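Local structure of transcriptional regulator, TetR family (Vibrio parahaemolyticus, 3HE0) at residues L59-A71 with T119-F131. The protein probably binds cis-regulatory DNA as a dimeric transcription factor of the TetR family, with a helix-turn-helix head and a C-terminal regulatory core. Sequence-based numbering, arbitrary orientation.
With SO4 (sulfate ion), chain F.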
ATOM      1  N   LEU A  59     -10.769  15.185  11.058  1.00 26.52           N
ATOM      2  CA  LEU A  59      -9.924  14.144  10.424  1.00 27.14           C
ATOM      3  C   LEU A  59     -10.625  12.786  10.392  1.00 27.02           C
ATOM      4  O   LEU A  59     -10.599  12.087   9.373  1.00 27.64           O
ATOM      5  CB  LEU A  59      -8.519  14.058  11.087  1.00 27.38           C
ATOM      6  CG  LEU A  59      -7.710  15.377  10.967  1.00 29.54           C
ATOM      7  CD1 LEU A  59      -6.306  15.361  11.573  1.00 29.83           C
ATOM      8  CD2 LEU A  59      -7.609  15.819   9.517  1.00 31.98           C
ATOM      9  N   GLU A  60     -11.290  12.426  11.479  1.00 27.12           N
ATOM     10  CA  GLU A  60     -11.990  11.143  11.534  1.00 27.57           C
ATOM     11  C   GLU A  60     -13.101  11.076  10.508  1.00 26.96           C
ATOM     12  O   GLU A  60     -13.353  10.017   9.914  1.00 26.32           O
ATOM     13  CB  GLU A  60     -12.565  10.899  12.937  1.00 28.05           C
ATOM     14  CG  GLU A  60     -13.248   9.543  13.101  1.00 31.88           C
ATOM     15  CD  GLU A  60     -12.300   8.328  12.819  1.00 38.79           C
ATOM     16  OE1 GLU A  60     -11.042   8.428  12.987  1.00 39.33           O
ATOM     17  OE2 GLU A  60     -12.837   7.268  12.401  1.00 43.77           O
ATOM     18  N   GLU A  61     -13.774  12.207  10.313  1.00 26.35           N
ATOM     19  CA  GLU A  61     -14.882  12.273   9.379  1.00 26.85           C
ATOM     20  C   GLU A  61     -14.323  12.206   7.988  1.00 25.72           C
ATOM     21  O   GLU A  61     -14.955  11.663   7.102  1.00 25.76           O
ATOM     22  CB  GLU A  61     -15.685  13.576   9.537  1.00 27.61           C
ATOM     23  CG  GLU A  61     -16.437  13.678  10.834  1.00 32.09           C
ATOM     24  CD  GLU A  61     -17.359  12.485  11.012  1.00 38.88           C
ATOM     25  OE1 GLU A  61     -18.129  12.196  10.063  1.00 44.05           O
ATOM     26  OE2 GLU A  61     -17.275  11.792  12.060  1.00 43.66           O
ATOM     27  N   VAL A  62     -13.149  12.769   7.782  1.00 25.18           N
ATOM     28  CA  VAL A  62     -12.487  12.632   6.492  1.00 25.68           C
ATOM     29  C   VAL A  62     -12.201  11.134   6.195  1.00 25.98           C
ATOM     30  O   VAL A  62     -12.604  10.612   5.162  1.00 24.37           O
ATOM     31  CB  VAL A  62     -11.207  13.524   6.405  1.00 25.61           C
ATOM     32  CG1 VAL A  62     -10.271  13.046   5.308  1.00 25.31           C
ATOM     33  CG2 VAL A  62     -11.603  14.986   6.171  1.00 24.96           C
ATOM     34  N   ARG A  63     -11.565  10.439   7.132  1.00 27.44           N
ATOM     35  CA  ARG A  63     -11.270   8.998   6.915  1.00 28.60           C
ATOM     36  C   ARG A  63     -12.534   8.246   6.563  1.00 28.30           C
ATOM     37  O   ARG A  63     -12.537   7.441   5.625  1.00 27.85           O
ATOM     38  CB  ARG A  63     -10.631   8.341   8.132  1.00 29.14           C
ATOM     39  CG  ARG A  63      -9.281   8.931   8.516  1.00 31.93           C
ATOM     40  CD  ARG A  63      -8.721   8.287   9.789  1.00 35.44           C
ATOM     41  NE  ARG A  63      -7.628   9.107  10.320  1.00 38.00           N
ATOM     42  CZ  ARG A  63      -7.715   9.938  11.366  1.00 39.89           C
ATOM     43  NH1 ARG A  63      -8.840  10.061  12.092  1.00 39.99           N
ATOM     44  NH2 ARG A  63      -6.645  10.649  11.710  1.00 40.47           N
ATOM     45  N   LEU A  64     -13.618   8.507   7.298  1.00 28.10           N
ATOM     46  CA  LEU A  64     -14.839   7.720   7.082  1.00 28.26           C
ATOM     47  C   LEU A  64     -15.430   8.061   5.746  1.00 28.52           C
ATOM     48  O   LEU A  64     -15.963   7.171   5.057  1.00 29.56           O
ATOM     49  CB  LEU A  64     -15.886   7.930   8.186  1.00 28.29           C
ATOM     50  CG  LEU A  64     -15.460   7.380   9.556  1.00 29.54           C
ATOM     51  CD1 LEU A  64     -16.459   7.721  10.668  1.00 27.25           C
ATOM     52  CD2 LEU A  64     -15.168   5.861   9.461  1.00 27.63           C
ATOM     53  N   ASN A  65     -15.344   9.342   5.370  1.00 27.62           N
ATOM     54  CA  ASN A  65     -15.926   9.773   4.117  1.00 27.53           C
ATOM     55  C   ASN A  65     -15.130   9.195   2.908  1.00 27.23           C
ATOM     56  O   ASN A  65     -15.739   8.739   1.909  1.00 25.55           O
ATOM     57  CB  ASN A  65     -16.002  11.321   4.042  1.00 27.59           C
ATOM     58  CG  ASN A  65     -16.526  11.817   2.695  1.00 26.26           C
ATOM     59  OD1 ASN A  65     -17.681  11.602   2.362  1.00 30.67           O
ATOM     60  ND2 ASN A  65     -15.691  12.487   1.937  1.00 24.65           N
ATOM     61  N   VAL A  66     -13.795   9.215   3.015  1.00 26.93           N
ATOM     62  CA  VAL A  66     -12.932   8.599   1.979  1.00 28.28           C
ATOM     63  C   VAL A  66     -13.212   7.071   1.819  1.00 28.97           C
ATOM     64  O   VAL A  66     -13.446   6.565   0.724  1.00 30.21           O
ATOM     65  CB  VAL A  66     -11.453   8.854   2.281  1.00 28.48           C
ATOM     66  CG1 VAL A  66     -10.560   7.880   1.465  1.00 28.18           C
ATOM     67  CG2 VAL A  66     -11.104  10.332   1.991  1.00 26.34           C
ATOM     68  N   ALA A  67     -13.284   6.371   2.926  1.00 29.48           N
ATOM     69  CA  ALA A  67     -13.676   4.951   2.914  1.00 30.67           C
ATOM     70  C   ALA A  67     -15.043   4.743   2.220  1.00 31.16           C
ATOM     71  O   ALA A  67     -15.243   3.794   1.443  1.00 30.92           O
ATOM     72  CB  ALA A  67     -13.695   4.386   4.339  1.00 29.64           C
ATOM     73  N   LYS A  68     -15.979   5.644   2.453  1.00 31.56           N
ATOM     74  CA  LYS A  68     -17.311   5.445   1.873  1.00 31.42           C
ATOM     75  C   LYS A  68     -17.258   5.616   0.362  1.00 31.11           C
ATOM     76  O   LYS A  68     -17.908   4.896  -0.398  1.00 30.58           O
ATOM     77  CB  LYS A  68     -18.322   6.407   2.508  1.00 31.97           C
ATOM     78  CG  LYS A  68     -19.775   6.330   1.927  1.00 34.86           C
ATOM     79  CD  LYS A  68     -20.278   4.855   1.716  1.00 40.76           C
ATOM     80  CE  LYS A  68     -21.717   4.616   2.239  1.00 43.55           C
ATOM     81  NZ  LYS A  68     -22.715   5.645   1.732  1.00 45.70           N
ATOM     82  N   ARG A  69     -16.475   6.580  -0.088  1.00 31.25           N
ATOM     83  CA  ARG A  69     -16.374   6.842  -1.505  1.00 31.17           C
ATOM     84  C   ARG A  69     -15.647   5.700  -2.226  1.00 30.97           C
ATOM     85  O   ARG A  69     -16.083   5.247  -3.283  1.00 30.19           O
ATOM     86  CB  ARG A  69     -15.660   8.175  -1.719  1.00 31.89           C
ATOM     87  CG  ARG A  69     -16.470   9.388  -1.193  1.00 34.11           C
ATOM     88  CD  ARG A  69     -16.391  10.502  -2.141  1.00 38.13           C
ATOM     89  NE  ARG A  69     -15.202  11.304  -1.925  1.00 41.38           N
ATOM     90  CZ  ARG A  69     -14.414  11.795  -2.878  1.00 43.47           C
ATOM     91  NH1 ARG A  69     -13.384  12.541  -2.516  1.00 44.31           N
ATOM     92  NH2 ARG A  69     -14.609  11.528  -4.174  1.00 45.43           N
ATOM     93  N   ILE A  70     -14.560   5.229  -1.619  1.00 31.19           N
ATOM     94  CA  ILE A  70     -13.824   4.095  -2.155  1.00 31.29           C
ATOM     95  C   ILE A  70     -14.793   2.909  -2.290  1.00 31.72           C
ATOM     96  O   ILE A  70     -14.929   2.351  -3.390  1.00 31.64           O
ATOM     97  CB  ILE A  70     -12.589   3.781  -1.316  1.00 31.13           C
ATOM     98  CG1 ILE A  70     -11.579   4.911  -1.494  1.00 28.50           C
ATOM     99  CG2 ILE A  70     -11.946   2.439  -1.756  1.00 31.44           C
ATOM    100  CD1 ILE A  70     -10.448   4.891  -0.468  1.00 29.20           C
ATOM    101  N   ALA A  71     -15.551   2.619  -1.235  1.00 32.09           N
ATOM    102  CA  ALA A  71     -16.494   1.484  -1.261  1.00 32.73           C
ATOM    103  C   ALA A  71     -17.499   1.584  -2.393  1.00 33.49           C
ATOM    104  O   ALA A  71     -17.753   0.587  -3.096  1.00 33.62           O
ATOM    105  CB  ALA A  71     -17.201   1.307   0.082  1.00 32.34           C
ATOM    106  N   THR A 119     -10.202   4.875  18.429  1.00 51.33           N
ATOM    107  CA  THR A 119     -10.566   5.410  17.119  1.00 50.95           C
ATOM    108  C   THR A 119     -10.132   4.436  15.995  1.00 50.25           C
ATOM    109  O   THR A 119     -10.918   4.180  15.080  1.00 50.17           O
ATOM    110  CB  THR A 119     -10.020   6.870  16.896  1.00 50.90           C
ATOM    111  OG1 THR A 119      -8.610   6.852  16.656  1.00 50.98           O
ATOM    112  CG2 THR A 119     -10.307   7.761  18.119  1.00 51.00           C
ATOM    113  N   ARG A 120      -8.920   3.870  16.090  1.00 49.37           N
ATOM    114  CA  ARG A 120      -8.378   2.952  15.055  1.00 48.91           C
ATOM    115  C   ARG A 120      -9.277   1.746  14.777  1.00 48.33           C
ATOM    116  O   ARG A 120      -9.507   1.391  13.616  1.00 48.49           O
ATOM    117  CB  ARG A 120      -6.962   2.476  15.413  1.00 48.64           C
ATOM    118  N   ASN A 121      -9.795   1.131  15.832  1.00 47.54           N
ATOM    119  CA  ASN A 121     -10.716   0.012  15.679  1.00 47.06           C
ATOM    120  C   ASN A 121     -12.118   0.465  15.314  1.00 46.40           C
ATOM    121  O   ASN A 121     -12.807  -0.213  14.551  1.00 46.44           O
ATOM    122  CB  ASN A 121     -10.748  -0.836  16.948  1.00 47.27           C
ATOM    123  CG  ASN A 121      -9.440  -1.542  17.195  1.00 47.82           C
ATOM    124  OD1 ASN A 121      -8.838  -2.081  16.269  1.00 48.76           O
ATOM    125  ND2 ASN A 121      -8.989  -1.545  18.444  1.00 48.52           N
ATOM    126  N   LYS A 122     -12.547   1.604  15.853  1.00 45.50           N
ATOM    127  CA  LYS A 122     -13.821   2.185  15.452  1.00 44.95           C
ATOM    128  C   LYS A 122     -13.818   2.387  13.937  1.00 44.19           C
ATOM    129  O   LYS A 122     -14.749   1.961  13.253  1.00 43.34           O
ATOM    130  CB  LYS A 122     -14.098   3.513  16.185  1.00 45.11           C
ATOM    131  CG  LYS A 122     -15.381   4.238  15.716  1.00 46.01           C
ATOM    132  CD  LYS A 122     -16.030   5.138  16.799  1.00 47.40           C
ATOM    133  CE  LYS A 122     -15.391   6.544  16.917  1.00 48.39           C
ATOM    134  NZ  LYS A 122     -15.827   7.517  15.846  1.00 48.95           N
ATOM    135  N   THR A 123     -12.754   3.009  13.422  1.00 43.56           N
ATOM    136  CA  THR A 123     -12.677   3.345  11.997  1.00 43.29           C
ATOM    137  C   THR A 123     -12.683   2.064  11.180  1.00 42.83           C
ATOM    138  O   THR A 123     -13.531   1.897  10.299  1.00 42.26           O
ATOM    139  CB  THR A 123     -11.421   4.188  11.631  1.00 43.45           C
ATOM    140  OG1 THR A 123     -11.202   5.222  12.599  1.00 42.95           O
ATOM    141  CG2 THR A 123     -11.586   4.827  10.252  1.00 43.53           C
ATOM    142  N   TRP A 124     -11.759   1.151  11.505  1.00 42.63           N
ATOM    143  CA  TRP A 124     -11.671  -0.136  10.818  1.00 42.43           C
ATOM    144  C   TRP A 124     -13.040  -0.806  10.767  1.00 42.28           C
ATOM    145  O   TRP A 124     -13.499  -1.154   9.694  1.00 41.86           O
ATOM    146  CB  TRP A 124     -10.627  -1.061  11.463  1.00 42.23           C
ATOM    147  N   GLU A 125     -13.726  -0.927  11.900  1.00 42.76           N
ATOM    148  CA  GLU A 125     -15.031  -1.626  11.922  1.00 43.40           C
ATOM    149  C   GLU A 125     -16.112  -0.925  11.093  1.00 43.33           C
ATOM    150  O   GLU A 125     -16.852  -1.579  10.356  1.00 43.34           O
ATOM    151  CB  GLU A 125     -15.524  -1.875  13.362  1.00 44.01           C
ATOM    152  CG  GLU A 125     -16.476  -3.100  13.510  1.00 46.17           C
ATOM    153  CD  GLU A 125     -16.635  -3.613  14.971  1.00 49.80           C
ATOM    154  OE1 GLU A 125     -17.645  -3.251  15.640  1.00 51.60           O
ATOM    155  OE2 GLU A 125     -15.764  -4.392  15.450  1.00 51.37           O
ATOM    156  N   LEU A 126     -16.191   0.402  11.190  1.00 43.27           N
ATOM    157  CA  LEU A 126     -17.170   1.167  10.394  1.00 43.26           C
ATOM    158  C   LEU A 126     -16.883   1.042   8.890  1.00 43.40           C
ATOM    159  O   LEU A 126     -17.798   0.940   8.073  1.00 43.45           O
ATOM    160  CB  LEU A 126     -17.216   2.652  10.819  1.00 42.93           C
ATOM    161  CG  LEU A 126     -17.941   2.990  12.140  1.00 42.13           C
ATOM    162  CD1 LEU A 126     -17.871   4.479  12.436  1.00 40.20           C
ATOM    163  CD2 LEU A 126     -19.402   2.525  12.137  1.00 40.53           C
ATOM    164  N   GLU A 127     -15.613   1.018   8.530  1.00 43.38           N
ATOM    165  CA  GLU A 127     -15.245   0.906   7.111  1.00 43.91           C
ATOM    166  C   GLU A 127     -15.576  -0.470   6.500  1.00 43.69           C
ATOM    167  O   GLU A 127     -15.970  -0.555   5.334  1.00 43.74           O
ATOM    168  CB  GLU A 127     -13.768   1.279   6.913  1.00 43.83           C
ATOM    169  CG  GLU A 127     -13.509   2.758   7.278  1.00 44.63           C
ATOM    170  CD  GLU A 127     -12.048   3.189   7.168  1.00 46.07           C
ATOM    171  OE1 GLU A 127     -11.179   2.318   6.920  1.00 43.67           O
ATOM    172  OE2 GLU A 127     -11.778   4.418   7.317  1.00 48.79           O
ATOM    173  N   ARG A 128     -15.469  -1.539   7.290  1.00 43.60           N
ATOM    174  CA  ARG A 128     -15.726  -2.883   6.767  1.00 43.19           C
ATOM    175  C   ARG A 128     -17.177  -2.999   6.304  1.00 42.17           C
ATOM    176  O   ARG A 128     -17.439  -3.392   5.168  1.00 42.78           O
ATOM    177  CB  ARG A 128     -15.400  -3.956   7.801  1.00 43.43           C
ATOM    178  CG  ARG A 128     -14.789  -5.209   7.204  1.00 45.24           C
ATOM    179  CD  ARG A 128     -15.851  -6.229   6.836  1.00 47.35           C
ATOM    180  NE  ARG A 128     -15.314  -7.407   6.146  1.00 47.84           N
ATOM    181  CZ  ARG A 128     -14.756  -8.467   6.737  1.00 49.25           C
ATOM    182  NH1 ARG A 128     -14.338  -9.484   5.995  1.00 49.39           N
ATOM    183  NH2 ARG A 128     -14.607  -8.528   8.057  1.00 49.68           N
ATOM    184  N   LYS A 129     -18.107  -2.607   7.164  1.00 40.32           N
ATOM    185  CA  LYS A 129     -19.528  -2.571   6.805  1.00 39.25           C
ATOM    186  C   LYS A 129     -19.839  -1.978   5.411  1.00 37.46           C
ATOM    187  O   LYS A 129     -20.805  -2.384   4.761  1.00 37.23           O
ATOM    188  CB  LYS A 129     -20.314  -1.805   7.876  1.00 39.70           C
ATOM    189  CG  LYS A 129     -20.339  -2.525   9.214  1.00 40.97           C
ATOM    190  CD  LYS A 129     -21.154  -1.791  10.270  1.00 42.19           C
ATOM    191  CE  LYS A 129     -21.117  -2.561  11.590  1.00 42.82           C
ATOM    192  NZ  LYS A 129     -22.251  -2.220  12.489  1.00 42.73           N
HETATM  193  N   MSE A 130     -19.014  -1.046   4.943  1.00 35.62           N
HETATM  194  CA  MSE A 130     -19.232  -0.395   3.644  1.00 34.07           C
HETATM  195  C   MSE A 130     -18.974  -1.279   2.410  1.00 32.12           C
HETATM  196  O   MSE A 130     -19.390  -0.930   1.320  1.00 31.47           O
HETATM  197  CB  MSE A 130     -18.359   0.853   3.545  1.00 34.38           C
HETATM  198  CG  MSE A 130     -18.556   1.847   4.663  1.00 36.42           C
HETATM  199 SE   MSE A 130     -17.227   3.285   4.690  1.00 41.73          SE
HETATM  200  CE  MSE A 130     -17.731   4.159   6.377  1.00 35.44           C
ATOM    201  N   PHE A 131     -18.292  -2.408   2.565  1.00 30.50           N
ATOM    202  CA  PHE A 131     -17.943  -3.274   1.421  1.00 29.16           C
ATOM    203  C   PHE A 131     -18.839  -4.513   1.340  1.00 28.41           C
ATOM    204  O   PHE A 131     -18.365  -5.629   1.142  1.00 27.68           O
ATOM    205  CB  PHE A 131     -16.452  -3.659   1.497  1.00 29.23           C
ATOM    206  CG  PHE A 131     -15.540  -2.498   1.284  1.00 28.38           C
ATOM    207  CD1 PHE A 131     -15.171  -2.116   0.008  1.00 28.24           C
ATOM    208  CD2 PHE A 131     -15.106  -1.733   2.352  1.00 29.93           C
ATOM    209  CE1 PHE A 131     -14.360  -0.993  -0.206  1.00 28.67           C
ATOM    210  CE2 PHE A 131     -14.290  -0.600   2.146  1.00 29.74           C
ATOM    211  CZ  PHE A 131     -13.917  -0.246   0.859  1.00 30.19           C
TER
HETATM  212  S   SO4 F 196     -13.366  -7.366   3.012  1.00116.68           S
HETATM  213  O1  SO4 F 196     -12.664  -6.446   2.105  1.00116.45           O
HETATM  214  O2  SO4 F 196     -12.472  -8.395   3.535  1.00116.68           O
HETATM  215  O3  SO4 F 196     -13.894  -6.578   4.122  1.00117.25           O
HETATM  216  O4  SO4 F 196     -14.459  -8.050   2.320  1.00116.65           O
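Glu-60 reaches across to Thr-123 at the polar end of this helix pair, its OE2 lying 2.6 Å from Thr-123 OG1. The hydroxyl also sits 2.7 Å from the carbonyl O of Thr-119 one turn back, and its single proton could go to either acceptor. The other carboxylate oxygen, Glu-60 OE1, takes a salt bridge from Arg-63 NH1 at 2.9 Å; the guanidinium comes in on the anti side, 33° out of the carboxylate plane. Lys-122 NZ hovers nearby, beyond salt-bridge distance, and would add to the positive field around this acid.

Apolar contacts take over further along. Leu-64 spreads its two methyls, CD1 against Leu-126 CD1 and CD2 against Thr-123 CG2. Ala-67 points toward the other helix: its CB rests 3.4 Å from Glu-127 CG and lies against the carboxylate beyond it. Met-130, a selenomethionine, is extended beyond CG, with chi2 and chi3 both near 180°; the straight chain lays SE 3.7 Å from Ala-67 CB and carries CE toward the carbonyl O of Leu-64.

At the far end Ala-71 CB makes a CH-pi contact over one face of Phe-131, 3.8 Å from the ring centroid, while Ile-70 CG2 meets the ring at its edge. Gln-75 closes this end, bonding to the carbonyls of both Ala-71 and Met-130.

The near-parallel helices cross at -24°. Helix 55-74, which also packs on helix 13-27 of the DNA-binding head, is thereby joined to helix 117-129 of the regulatory core, the interdomain connection characteristic of the all-helical TetR fold.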